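Local structure of xyloglucanase (Paenibacillus pabuli, 2JEP) at residues Met42-Asn47 and Ala389-Met394; Asp133-Val138 and Met180-Asp185; Ile164-Ser169 and Arg211-Asn216; Trp282-Thr287 and Gly296-Leu301. The protein hydrolyses xyloglucan of the plant cell wall as a glycoside hydrolase of family 5, probably acting within the polysaccharide backbone. One frame throughout, in Å; residues are numbered along the deposited sequence. Where two conformers were deposited one is given.

Contact 1 of 4, residues Met42-Asn47 and Ala389-Met394; sequences MGAGWN and AIMQGM
The backbone leaves a short helix at Gly43 and turns into strand 45-48 beside the C-terminal end of helix 384-393, with Ala44 CA 7.2 Å from Met394 CA. Gly43 makes this turn with a positive phi of 57°, a value that favours glycine. The side chain of Ala44 points at the helix. Its CB meets three residues there. Ile390 offers its CG2 branch, anti to the backbone N, 3.9 Å from Ala44 CB. Met394, four residues on, brings its CG to 4.0 Å from Ala44 CB. The methyl CE of Met391, in one of two deposited conformers, is 4.3 Å from Ala44 CB. The Met394 chain is bent at both chi2 and chi3 (-62° and -55°). This brings CE against the backbone of Gly43, 3.7 Å from Gly43 C. An alanine in place of Met394 would remove this hook, and Gly43 and Ala44 would probably be left with a gap on their helix side. Ile390 also packs on Tyr360 of the last barrel strand and on helix 336-353. No hydrogen bond joins the two segments. The first barrel strand and the last helix are joined here by apolar contact alone.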
loop_
_atom_site.group_PDB
_atom_site.type_symbol
_atom_site.label_atom_id
_atom_site.label_comp_id
_atom_site.label_asym_id
_atom_site.label_seq_id
_atom_site.Cartn_x
_atom_site.Cartn_y
_atom_site.Cartn_z
ATOM N N MET A 42 -10.985 -4.650 8.858
ATOM C CA MET A 42 -9.700 -4.844 8.170
ATOM C C MET A 42 -8.549 -5.189 9.123
ATOM O O MET A 42 -7.526 -5.717 8.691
ATOM C CB MET A 42 -9.350 -3.596 7.348
ATOM C CG MET A 42 -10.223 -3.495 6.093
ATOM S SD MET A 42 -9.833 -2.056 5.080
ATOM C CE MET A 42 -8.284 -2.583 4.316
ATOM N N GLY A 43 -8.674 -4.834 10.405
ATOM C CA GLY A 43 -7.670 -5.197 11.385
ATOM C C GLY A 43 -6.295 -4.699 10.994
ATOM O O GLY A 43 -6.128 -3.551 10.565
ATOM N N ALA A 44 -5.295 -5.558 11.205
ATOM C CA ALA A 44 -3.922 -5.302 10.788
ATOM C C ALA A 44 -3.730 -5.964 9.438
ATOM O O ALA A 44 -4.164 -7.100 9.205
ATOM C CB ALA A 44 -2.922 -5.853 11.795
ATOM N N GLY A 45 -3.093 -5.250 8.536
ATOM C CA GLY A 45 -2.796 -5.788 7.223
ATOM C C GLY A 45 -1.353 -6.186 7.007
ATOM O O GLY A 45 -0.469 -5.829 7.774
ATOM N N TRP A 46 -1.147 -6.935 5.933
ATOM C CA TRP A 46 0.166 -7.443 5.575
ATOM C C TRP A 46 0.318 -7.364 4.064
ATOM O O TRP A 46 -0.571 -7.770 3.320
ATOM C CB TRP A 46 0.300 -8.861 6.090
ATOM C CG TRP A 46 1.596 -9.574 5.850
ATOM C CD1 TRP A 46 2.663 -9.616 6.675
ATOM C CD2 TRP A 46 1.919 -10.412 4.720
ATOM N NE1 TRP A 46 3.653 -10.445 6.133
ATOM C CE2 TRP A 46 3.201 -10.947 4.939
ATOM C CE3 TRP A 46 1.226 -10.786 3.559
ATOM C CZ2 TRP A 46 3.804 -11.833 4.040
ATOM C CZ3 TRP A 46 1.823 -11.662 2.677
ATOM C CH2 TRP A 46 3.099 -12.168 2.919
ATOM N N ASN A 47 1.451 -6.834 3.599
ATOM C CA ASN A 47 1.747 -6.763 2.175
ATOM C C ASN A 47 2.446 -8.011 1.692
ATOM O O ASN A 47 3.448 -8.444 2.275
ATOM C CB ASN A 47 2.726 -5.623 1.875
ATOM C CG ASN A 47 2.087 -4.266 1.777
ATOM O OD1 ASN A 47 1.644 -3.855 0.684
ATOM N ND2 ASN A 47 2.069 -3.542 2.900
ATOM N N ALA A 389 4.166 -7.835 18.520
ATOM C CA ALA A 389 4.135 -6.387 18.747
ATOM C C ALA A 389 3.002 -5.726 17.948
ATOM O O ALA A 389 2.259 -4.899 18.469
ATOM C CB ALA A 389 5.493 -5.792 18.390
ATOM N N ILE A 390 2.835 -6.125 16.689
ATOM C CA ILE A 390 1.747 -5.611 15.872
ATOM C C ILE A 390 0.410 -5.981 16.519
ATOM O O ILE A 390 -0.516 -5.167 16.611
ATOM C CB ILE A 390 1.835 -6.152 14.411
ATOM C CG1 ILE A 390 3.066 -5.552 13.714
ATOM C CG2 ILE A 390 0.547 -5.864 13.615
ATOM C CD1 ILE A 390 3.415 -6.216 12.373
ATOM N N MET A 391 0.252 -7.248 16.888
ATOM C CA MET A 391 -1.020 -7.671 17.433
ATOM C C MET A 391 -1.317 -7.013 18.785
ATOM O O MET A 391 -2.461 -6.666 19.058
ATOM C CB MET A 391 -1.111 -9.191 17.472
ATOM C CG MET A 391 -0.969 -9.816 16.075
ATOM S SD MET A 391 -2.261 -9.312 14.904
ATOM C CE MET A 391 -1.442 -9.633 13.335
ATOM N N GLN A 392 -0.292 -6.787 19.593
ATOM C CA GLN A 392 -0.476 -6.015 20.830
ATOM C C GLN A 392 -0.942 -4.598 20.509
ATOM O O GLN A 392 -1.782 -4.028 21.205
ATOM C CB GLN A 392 0.816 -5.937 21.642
ATOM C CG GLN A 392 1.217 -7.256 22.264
ATOM C CD GLN A 392 2.658 -7.276 22.711
ATOM O OE1 GLN A 392 3.311 -6.222 22.794
ATOM N NE2 GLN A 392 3.186 -8.475 22.987
ATOM N N GLY A 393 -0.378 -4.019 19.455
ATOM C CA GLY A 393 -0.762 -2.679 19.045
ATOM C C GLY A 393 -2.204 -2.557 18.566
ATOM O O GLY A 393 -2.760 -1.451 18.536
ATOM N N MET A 394 -2.830 -3.678 18.195
ATOM C CA MET A 394 -4.243 -3.674 17.803
ATOM C C MET A 394 -5.218 -3.800 18.977
ATOM O O MET A 394 -6.440 -3.790 18.758
ATOM C CB MET A 394 -4.536 -4.807 16.798
ATOM C CG MET A 394 -3.852 -4.642 15.455
ATOM S SD MET A 394 -4.333 -3.191 14.528
ATOM C CE MET A 394 -6.092 -3.441 14.503
#

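Contact 2 of 4, residues Asp133-Val138 and Met180-Asp185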
loop_
_atom_site.group_PDB
_atom_site.type_symbol
_atom_site.label_atom_id
_atom_site.label_comp_id
_atom_site.label_asym_id
_atom_site.label_seq_id
_atom_site.Cartn_x
_atom_site.Cartn_y
_atom_site.Cartn_z
ATOM N N ASP A 133 4.384 0.536 -12.216
ATOM C CA ASP A 133 4.108 1.327 -13.385
ATOM C C ASP A 133 4.177 2.825 -13.138
ATOM O O ASP A 133 4.361 3.583 -14.081
ATOM C CB ASP A 133 2.713 1.007 -13.916
ATOM C CG ASP A 133 2.518 -0.458 -14.246
ATOM O OD1 ASP A 133 2.681 -1.309 -13.341
ATOM O OD2 ASP A 133 2.197 -0.766 -15.431
ATOM N N GLY A 134 3.992 3.260 -11.899
ATOM C CA GLY A 134 3.998 4.680 -11.585
ATOM C C GLY A 134 5.333 5.308 -11.271
ATOM O O GLY A 134 5.385 6.518 -11.027
ATOM N N TYR A 135 6.409 4.514 -11.310
ATOM C CA TYR A 135 7.741 5.022 -10.997
ATOM C C TYR A 135 8.572 5.396 -12.220
ATOM O O TYR A 135 8.746 4.600 -13.139
ATOM C CB TYR A 135 8.528 3.985 -10.252
ATOM C CG TYR A 135 8.110 3.679 -8.816
ATOM C CD1 TYR A 135 8.208 4.638 -7.828
ATOM C CD2 TYR A 135 7.724 2.397 -8.461
ATOM C CE1 TYR A 135 7.883 4.347 -6.507
ATOM C CE2 TYR A 135 7.413 2.080 -7.158
ATOM C CZ TYR A 135 7.500 3.050 -6.177
ATOM O OH TYR A 135 7.201 2.703 -4.872
ATOM N N ASN A 136 9.158 6.591 -12.170
ATOM C CA ASN A 136 10.161 7.007 -13.152
ATOM C C ASN A 136 11.343 6.046 -13.197
ATOM O O ASN A 136 11.881 5.793 -14.269
ATOM C CB ASN A 136 10.665 8.429 -12.846
ATOM C CG ASN A 136 9.703 9.498 -13.284
ATOM O OD1 ASN A 136 8.857 9.972 -12.484
ATOM N ND2 ASN A 136 9.787 9.880 -14.523
ATOM N N SER A 137 11.723 5.508 -12.046
ATOM C CA SER A 137 12.925 4.690 -11.939
ATOM C C SER A 137 12.750 3.237 -12.352
ATOM O O SER A 137 13.726 2.484 -12.393
ATOM C CB SER A 137 13.452 4.750 -10.506
ATOM O OG SER A 137 12.509 4.188 -9.616
ATOM N N VAL A 138 11.530 2.804 -12.635
ATOM C CA VAL A 138 11.271 1.408 -13.051
ATOM C C VAL A 138 11.320 1.315 -14.568
ATOM O O VAL A 138 10.730 2.136 -15.263
ATOM C CB VAL A 138 9.904 0.937 -12.516
ATOM C CG1 VAL A 138 9.385 -0.307 -13.245
ATOM C CG2 VAL A 138 10.003 0.707 -11.006
ATOM N N MET A 180 -3.182 3.470 -7.543
ATOM C CA MET A 180 -1.766 3.487 -7.894
ATOM C C MET A 180 -1.020 3.476 -6.571
ATOM O O MET A 180 -1.651 3.418 -5.510
ATOM C CB MET A 180 -1.441 4.710 -8.772
ATOM C CG MET A 180 -1.832 6.018 -8.142
ATOM S SD MET A 180 -2.175 7.314 -9.370
ATOM C CE MET A 180 -2.522 8.704 -8.312
ATOM N N ASN A 181 0.305 3.460 -6.645
ATOM C CA ASN A 181 1.124 3.253 -5.463
ATOM C C ASN A 181 1.739 4.566 -4.990
ATOM O O ASN A 181 1.027 5.388 -4.387
ATOM C CB ASN A 181 2.139 2.121 -5.738
ATOM C CG ASN A 181 3.055 1.846 -4.574
ATOM O OD1 ASN A 181 2.579 1.775 -3.438
ATOM N ND2 ASN A 181 4.360 1.696 -4.840
ATOM N N GLU A 182 3.020 4.769 -5.269
ATOM C CA GLU A 182 3.770 5.956 -4.863
ATOM C C GLU A 182 4.108 6.741 -6.120
ATOM O O GLU A 182 4.976 6.351 -6.902
ATOM C CB GLU A 182 5.060 5.562 -4.139
ATOM C CG GLU A 182 4.798 4.803 -2.861
ATOM C CD GLU A 182 6.058 4.322 -2.146
ATOM O OE1 GLU A 182 7.162 4.325 -2.754
ATOM O OE2 GLU A 182 5.935 3.922 -0.955
ATOM N N VAL A 183 3.336 7.802 -6.334
ATOM C CA VAL A 183 3.318 8.548 -7.605
ATOM C C VAL A 183 3.827 9.960 -7.354
ATOM O O VAL A 183 3.276 10.722 -6.556
ATOM C CB VAL A 183 1.898 8.497 -8.202
ATOM C CG1 VAL A 183 1.691 9.466 -9.363
ATOM C CG2 VAL A 183 1.602 7.050 -8.658
ATOM N N PHE A 184 4.950 10.268 -8.001
ATOM C CA PHE A 184 5.584 11.564 -7.947
ATOM C C PHE A 184 6.567 11.658 -9.117
ATOM O O PHE A 184 6.544 10.797 -10.005
ATOM C CB PHE A 184 6.236 11.866 -6.570
ATOM C CG PHE A 184 7.519 11.113 -6.246
ATOM C CD1 PHE A 184 7.703 9.757 -6.503
ATOM C CD2 PHE A 184 8.520 11.794 -5.556
ATOM C CE1 PHE A 184 8.920 9.120 -6.137
ATOM C CE2 PHE A 184 9.692 11.155 -5.180
ATOM C CZ PHE A 184 9.890 9.825 -5.482
ATOM N N ASP A 185 7.377 12.724 -9.128
ATOM C CA ASP A 185 8.314 12.989 -10.203
ATOM C C ASP A 185 9.739 12.597 -9.830
ATOM O O ASP A 185 10.650 12.871 -10.630
ATOM C CB ASP A 185 8.279 14.466 -10.642
ATOM C CG ASP A 185 8.667 15.427 -9.525
ATOM O OD1 ASP A 185 8.896 14.949 -8.399
ATOM O OD2 ASP A 185 8.721 16.656 -9.826
HETATM O O HOH W 1 6.349 7.753 -8.885
#
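The Tyr135 ring has Glu182 OE1 at its edge, in the ring plane, and its hydroxyl donates to that oxygen, with 2.7 Å from Tyr135 OH to Glu182 OE1. The ring and carboxylate planes stand nearly perpendicular, 89° apart, and the hydroxyl reaches OE1 from above the carboxylate plane. The amide of Asn181 is also turned almost at right angles to the ring. Its ND2 is 3.0 Å from Tyr135 OH, but the angle is too poor for a hydrogen bond. Asn181 OD1 instead binds Arg87. Glu182 is extended beyond CG (chi2 177°), which carries the carboxylate to the hydroxyl, and its OE2 is held by His264. The carboxylate is therefore gripped at both oxygens. A phenylalanine in place of Tyr135 would lack the hydroxyl, and Glu182 OE1 would probably lose this donor and the carboxylate one of its restraints. Nearer the backbones, a water joins the two segments. It lies within bonding distance of two carbonyl oxygens, Gly134 O at 2.7 Å and Glu182 O. It accepts from Phe184 N at 3.0 Å. Gly134 passes close to Val183, where a CB would be tight against Val183 CG2. An Asn-Glu pair after the fourth strand is where family 5 enzymes carry the acid/base glutamate, consistent with that role for Glu182. The two segments follow neighbouring barrel strands, 133-138 after 125-128 and 180-185 after 175-178. Asn181 and Glu182 also touch Glu323 on strand 319-324, while Met180 and Asp185 rest on helix 193-211.

Contact 3 of 4, residues Ile164-Ser169 and Arg211-Asn216; sequences IATKFS and RQTGGN
Thr213 turns its side chain toward helix 150-167 and sets one branch against each of two residues there. Its OG1 lies 3.6 Å from Ala165 CB. Its CG2 lies 3.7 Å from Thr166 OG1. A chi1 of 63° places Thr213 OG1 between the backbone N and the carbonyl carbon, which leaves CG2 anti to the carbonyl carbon and facing Thr166. Distances from Thr213 and Gly214 belong to one of two deposited conformers. Neither hydroxyl bonds the other: Thr166 OG1 turns back to Gln162 O, and Thr213 OG1 is bound to Val210 O and to Asn217. The two threonines thus meet through methyl and hydroxyl in van der Waals contact. The contact lies where two neighbouring outer helices of the TIM barrel, 150-167 and 193-211, run out. This is the side of the barrel at which the strands begin, away from the strand ends that form the active site in such enzymes. Beyond the helix end, Ser169 sets its CB 3.4 Å from Gly214 O. Its carbonyl accepts the one hydrogen bond between the segments, from Asn216 N to Ser169 O at 2.8 Å. The N-H points well at the oxygen (159°), with the donor tilted 22° from the carbonyl plane. Gly215 fits closely here, as a CB would run into Ser169 O. The Asn216 amide binds Asp173 and the carbonyl of Tyr171.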
loop_
_atom_site.group_PDB
_atom_site.type_symbol
_atom_site.label_atom_id
_atom_site.label_comp_id
_atom_site.label_asym_id
_atom_site.label_seq_id
_atom_site.Cartn_x
_atom_site.Cartn_y
_atom_site.Cartn_z
ATOM N N ILE A 164 -8.920 -4.433 -15.464
ATOM C CA ILE A 164 -8.735 -5.036 -14.123
ATOM C C ILE A 164 -10.087 -5.047 -13.410
ATOM O O ILE A 164 -10.503 -6.053 -12.824
ATOM C CB ILE A 164 -7.723 -4.207 -13.283
ATOM C CG1 ILE A 164 -6.340 -4.165 -13.923
ATOM C CG2 ILE A 164 -7.666 -4.740 -11.848
ATOM C CD1 ILE A 164 -5.436 -3.048 -13.381
ATOM N N ALA A 165 -10.800 -3.922 -13.456
ATOM C CA ALA A 165 -12.076 -3.846 -12.753
ATOM C C ALA A 165 -13.060 -4.885 -13.299
ATOM O O ALA A 165 -13.723 -5.585 -12.544
ATOM C CB ALA A 165 -12.673 -2.436 -12.828
ATOM N N THR A 166 -13.136 -4.983 -14.623
ATOM C CA THR A 166 -14.035 -5.954 -15.247
ATOM C C THR A 166 -13.709 -7.384 -14.765
ATOM O O THR A 166 -14.611 -8.158 -14.448
ATOM C CB THR A 166 -13.978 -5.836 -16.752
ATOM O OG1 THR A 166 -14.487 -4.557 -17.129
ATOM C CG2 THR A 166 -14.808 -6.920 -17.439
ATOM N N LYS A 167 -12.429 -7.723 -14.669
ATOM C CA LYS A 167 -12.025 -9.077 -14.257
ATOM C C LYS A 167 -12.564 -9.407 -12.861
ATOM O O LYS A 167 -12.929 -10.548 -12.566
ATOM C CB LYS A 167 -10.482 -9.163 -14.247
ATOM C CG LYS A 167 -9.865 -10.527 -14.006
ATOM C CD LYS A 167 -10.080 -11.441 -15.181
ATOM C CE LYS A 167 -9.377 -12.777 -14.995
ATOM N NZ LYS A 167 -9.824 -13.715 -16.053
ATOM N N PHE A 168 -12.619 -8.396 -11.986
ATOM C CA PHE A 168 -12.982 -8.602 -10.591
ATOM C C PHE A 168 -14.361 -8.063 -10.204
ATOM O O PHE A 168 -14.684 -7.908 -9.027
ATOM C CB PHE A 168 -11.900 -7.957 -9.714
ATOM C CG PHE A 168 -10.575 -8.678 -9.760
ATOM C CD1 PHE A 168 -10.384 -9.831 -9.017
ATOM C CD2 PHE A 168 -9.547 -8.227 -10.566
ATOM C CE1 PHE A 168 -9.200 -10.529 -9.104
ATOM C CE2 PHE A 168 -8.343 -8.896 -10.649
ATOM C CZ PHE A 168 -8.176 -10.070 -9.897
ATOM N N SER A 169 -15.225 -7.853 -11.198
ATOM C CA SER A 169 -16.465 -7.149 -10.917
ATOM C C SER A 169 -17.408 -7.842 -9.963
ATOM O O SER A 169 -18.151 -7.157 -9.254
ATOM C CB SER A 169 -17.208 -6.805 -12.201
ATOM O OG SER A 169 -17.700 -7.975 -12.811
ATOM N N ARG A 211 -16.282 2.681 -11.535
ATOM C CA ARG A 211 -17.707 2.670 -11.225
ATOM C C ARG A 211 -18.543 2.261 -12.434
ATOM O O ARG A 211 -19.599 1.676 -12.265
ATOM C CB ARG A 211 -18.181 4.044 -10.756
ATOM C CG ARG A 211 -17.618 4.546 -9.445
ATOM C CD ARG A 211 -17.645 3.554 -8.337
ATOM N NE ARG A 211 -17.223 4.130 -7.082
ATOM C CZ ARG A 211 -16.902 3.410 -6.024
ATOM N NH1 ARG A 211 -16.881 2.084 -6.102
ATOM N NH2 ARG A 211 -16.566 4.031 -4.907
ATOM N N GLN A 212 -18.090 2.606 -13.630
ATOM C CA GLN A 212 -18.890 2.356 -14.836
ATOM C C GLN A 212 -18.697 0.954 -15.415
ATOM O O GLN A 212 -19.308 0.618 -16.436
ATOM C CB GLN A 212 -18.610 3.426 -15.867
ATOM C CG GLN A 212 -19.070 4.791 -15.408
ATOM C CD GLN A 212 -18.702 5.851 -16.393
ATOM O OE1 GLN A 212 -17.679 6.519 -16.245
ATOM N NE2 GLN A 212 -19.508 5.988 -17.438
ATOM N N THR A 213 -17.857 0.147 -14.788
ATOM C CA THR A 213 -17.856 -1.245 -15.103
ATOM C C THR A 213 -18.976 -1.891 -14.312
ATOM O O THR A 213 -19.629 -1.260 -13.471
ATOM C CB THR A 213 -16.506 -1.926 -14.826
ATOM O OG1 THR A 213 -16.212 -1.871 -13.421
ATOM C CG2 THR A 213 -15.393 -1.244 -15.631
ATOM N N GLY A 214 -19.184 -3.163 -14.583
ATOM C CA GLY A 214 -20.259 -3.886 -13.979
ATOM C C GLY A 214 -20.081 -4.349 -12.553
ATOM O O GLY A 214 -19.134 -4.014 -11.830
ATOM N N GLY A 215 -21.047 -5.159 -12.166
ATOM C CA GLY A 215 -21.081 -5.838 -10.910
ATOM C C GLY A 215 -21.054 -4.956 -9.690
ATOM O O GLY A 215 -21.721 -3.923 -9.602
ATOM N N ASN A 216 -20.212 -5.353 -8.755
ATOM C CA ASN A 216 -20.093 -4.643 -7.504
ATOM C C ASN A 216 -19.082 -3.483 -7.595
ATOM O O ASN A 216 -18.814 -2.835 -6.585
ATOM C CB ASN A 216 -19.659 -5.621 -6.411
ATOM C CG ASN A 216 -19.744 -5.028 -5.021
ATOM O OD1 ASN A 216 -20.745 -4.411 -4.659
ATOM N ND2 ASN A 216 -18.674 -5.179 -4.235
#

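Contact 4 of 4, residues Trp282-Thr287 and Gly296-Leu301; sequences WGATST and GQEDYL
Gln297 OE1 accepts a hydrogen bond from Gly283 N at 2.7 Å. The donor lies nearly in line with the amide C=O. The same oxygen sits over one face of the Trp282 indole, 3.7 Å above its plane and toward the rim. The chain of Gln297 bends at chi2 (-63°), which folds the amide back over the ring. Amide and ring planes are 41° apart, so this is a tilted cover and not a flat stack. Gln297 NE2 is held by Trp295 O, which fixes the rotation of the amide. The edge of the indole is also used: Trp282 NE1 donates to Gly296 O at 3.0 Å, with the oxygen close to the ring plane. Both segments belong to the crossover between the sixth and seventh strands of the TIM barrel. The loop with Trp282 leads to helix 298-313, and Gln297 is its N-cap residue. Glu298, in the first turn, bends at chi2 and swings its carboxylate across to the loop. Its OE2 takes Ala284 N at 2.8 Å through the syn lone pair and comes 3.4 Å from Gly283 CA. The nearby helix start would probably favour the negative charge. Gly283 adopts a positive phi, and a CB there would clash with Trp282 CE3. The six-membered end of the indole reaches Glu298 CG and, more loosely, Leu301 CD2. Outside the segments, Trp282 meets Phe271 and Tyr343, the latter edge-to-face.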
loop_
_atom_site.group_PDB
_atom_site.type_symbol
_atom_site.label_atom_id
_atom_site.label_comp_id
_atom_site.label_asym_id
_atom_site.label_seq_id
_atom_site.Cartn_x
_atom_site.Cartn_y
_atom_site.Cartn_z
ATOM N N TRP A 282 15.074 2.967 18.098
ATOM C CA TRP A 282 13.965 3.900 17.985
ATOM C C TRP A 282 13.132 3.869 19.262
ATOM O O TRP A 282 12.913 2.811 19.835
ATOM C CB TRP A 282 13.066 3.507 16.790
ATOM C CG TRP A 282 11.935 4.472 16.556
ATOM C CD1 TRP A 282 11.985 5.611 15.788
ATOM C CD2 TRP A 282 10.626 4.433 17.132
ATOM N NE1 TRP A 282 10.778 6.259 15.849
ATOM C CE2 TRP A 282 9.942 5.574 16.686
ATOM C CE3 TRP A 282 9.966 3.550 17.997
ATOM C CZ2 TRP A 282 8.626 5.826 17.031
ATOM C CZ3 TRP A 282 8.684 3.826 18.361
ATOM C CH2 TRP A 282 8.028 4.959 17.884
ATOM N N GLY A 283 12.633 5.038 19.635
ATOM C CA GLY A 283 11.695 5.186 20.711
ATOM C C GLY A 283 12.337 5.233 22.079
ATOM O O GLY A 283 13.555 5.109 22.243
ATOM N N ALA A 284 11.477 5.388 23.066
ATOM C CA ALA A 284 11.931 5.668 24.426
ATOM C C ALA A 284 12.792 4.574 25.015
ATOM O O ALA A 284 13.620 4.870 25.881
ATOM C CB ALA A 284 10.727 5.909 25.337
ATOM N N THR A 285 12.619 3.336 24.558
ATOM C CA THR A 285 13.382 2.230 25.129
ATOM C C THR A 285 14.769 2.045 24.506
ATOM O O THR A 285 15.521 1.177 24.940
ATOM C CB THR A 285 12.623 0.905 25.098
ATOM O OG1 THR A 285 12.509 0.443 23.745
ATOM C CG2 THR A 285 11.235 1.038 25.765
ATOM N N SER A 286 15.135 2.869 23.521
ATOM C CA SER A 286 16.508 2.884 23.023
ATOM C C SER A 286 17.484 3.000 24.186
ATOM O O SER A 286 17.232 3.741 25.145
ATOM C CB SER A 286 16.688 4.026 22.037
ATOM O OG SER A 286 18.037 4.295 21.758
ATOM N N THR A 287 18.589 2.259 24.105
ATOM C CA THR A 287 19.576 2.216 25.168
ATOM C C THR A 287 20.871 2.973 24.902
ATOM O O THR A 287 21.707 3.097 25.812
ATOM C CB THR A 287 19.981 0.751 25.504
ATOM O OG1 THR A 287 20.580 0.169 24.335
ATOM C CG2 THR A 287 18.784 -0.059 25.960
ATOM N N GLY A 296 11.775 12.235 14.846
ATOM C CA GLY A 296 10.951 11.168 14.302
ATOM C C GLY A 296 10.491 10.129 15.309
ATOM O O GLY A 296 10.150 8.997 14.943
ATOM N N GLN A 297 10.421 10.519 16.571
ATOM C CA GLN A 297 10.097 9.599 17.643
ATOM C C GLN A 297 8.601 9.570 17.890
ATOM O O GLN A 297 7.809 9.916 16.999
ATOM C CB GLN A 297 10.898 9.953 18.890
ATOM C CG GLN A 297 12.382 10.003 18.591
ATOM C CD GLN A 297 12.945 8.654 18.134
ATOM O OE1 GLN A 297 12.795 7.642 18.848
ATOM N NE2 GLN A 297 13.565 8.619 16.952
ATOM N N GLU A 298 8.181 9.165 19.084
ATOM C CA GLU A 298 6.760 8.954 19.373
ATOM C C GLU A 298 5.934 10.216 19.151
ATOM O O GLU A 298 4.774 10.134 18.718
ATOM C CB GLU A 298 6.597 8.501 20.830
ATOM C CG GLU A 298 7.132 7.099 21.159
ATOM C CD GLU A 298 8.583 7.050 21.629
ATOM O OE1 GLU A 298 9.396 7.939 21.287
ATOM O OE2 GLU A 298 8.882 6.077 22.369
ATOM N N ASP A 299 6.506 11.368 19.487
ATOM C CA ASP A 299 5.807 12.639 19.300
ATOM C C ASP A 299 5.529 12.953 17.837
ATOM O O ASP A 299 4.450 13.465 17.489
ATOM C CB ASP A 299 6.528 13.808 20.001
ATOM C CG ASP A 299 8.055 13.896 19.706
ATOM O OD1 ASP A 299 8.645 13.028 19.004
ATOM O OD2 ASP A 299 8.688 14.899 20.175
ATOM N N TYR A 300 6.492 12.637 16.995
ATOM C CA TYR A 300 6.345 12.833 15.550
ATOM C C TYR A 300 5.308 11.901 14.960
ATOM O O TYR A 300 4.446 12.306 14.180
ATOM C CB TYR A 300 7.703 12.662 14.879
ATOM C CG TYR A 300 7.667 12.902 13.401
ATOM C CD1 TYR A 300 7.656 14.178 12.904
ATOM C CD2 TYR A 300 7.667 11.859 12.509
ATOM C CE1 TYR A 300 7.628 14.410 11.541
ATOM C CE2 TYR A 300 7.623 12.075 11.135
ATOM C CZ TYR A 300 7.629 13.346 10.660
ATOM O OH TYR A 300 7.581 13.547 9.297
ATOM N N LEU A 301 5.354 10.638 15.367
ATOM C CA LEU A 301 4.376 9.668 14.924
ATOM C C LEU A 301 2.959 10.133 15.292
ATOM O O LEU A 301 2.037 10.066 14.468
ATOM C CB LEU A 301 4.698 8.311 15.547
ATOM C CG LEU A 301 3.681 7.192 15.391
ATOM C CD1 LEU A 301 3.391 6.874 13.913
ATOM C CD2 LEU A 301 4.167 5.962 16.121
#

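Overall arrangement
All four contacts belong to one eight-stranded TIM barrel with its strands in chain order. Contact 1 joins the first strand to the last helix, so the other three are nested within the chain it encloses. Contacts 2 and 3 cross along the sequence, and contact 4 follows both. Contacts 2 and 3 involve the same two crossovers, with helices 150-167 and 193-211, and their centres are 24 Å apart. Contacts 1 and 4 are 19 Å apart between centres and both flank helix 336-353. Contacts 3 and 4 have centres about 44 Å apart. Contact 1 thus ties the barrel's ends together, while contact 2 lies where the active site is expected.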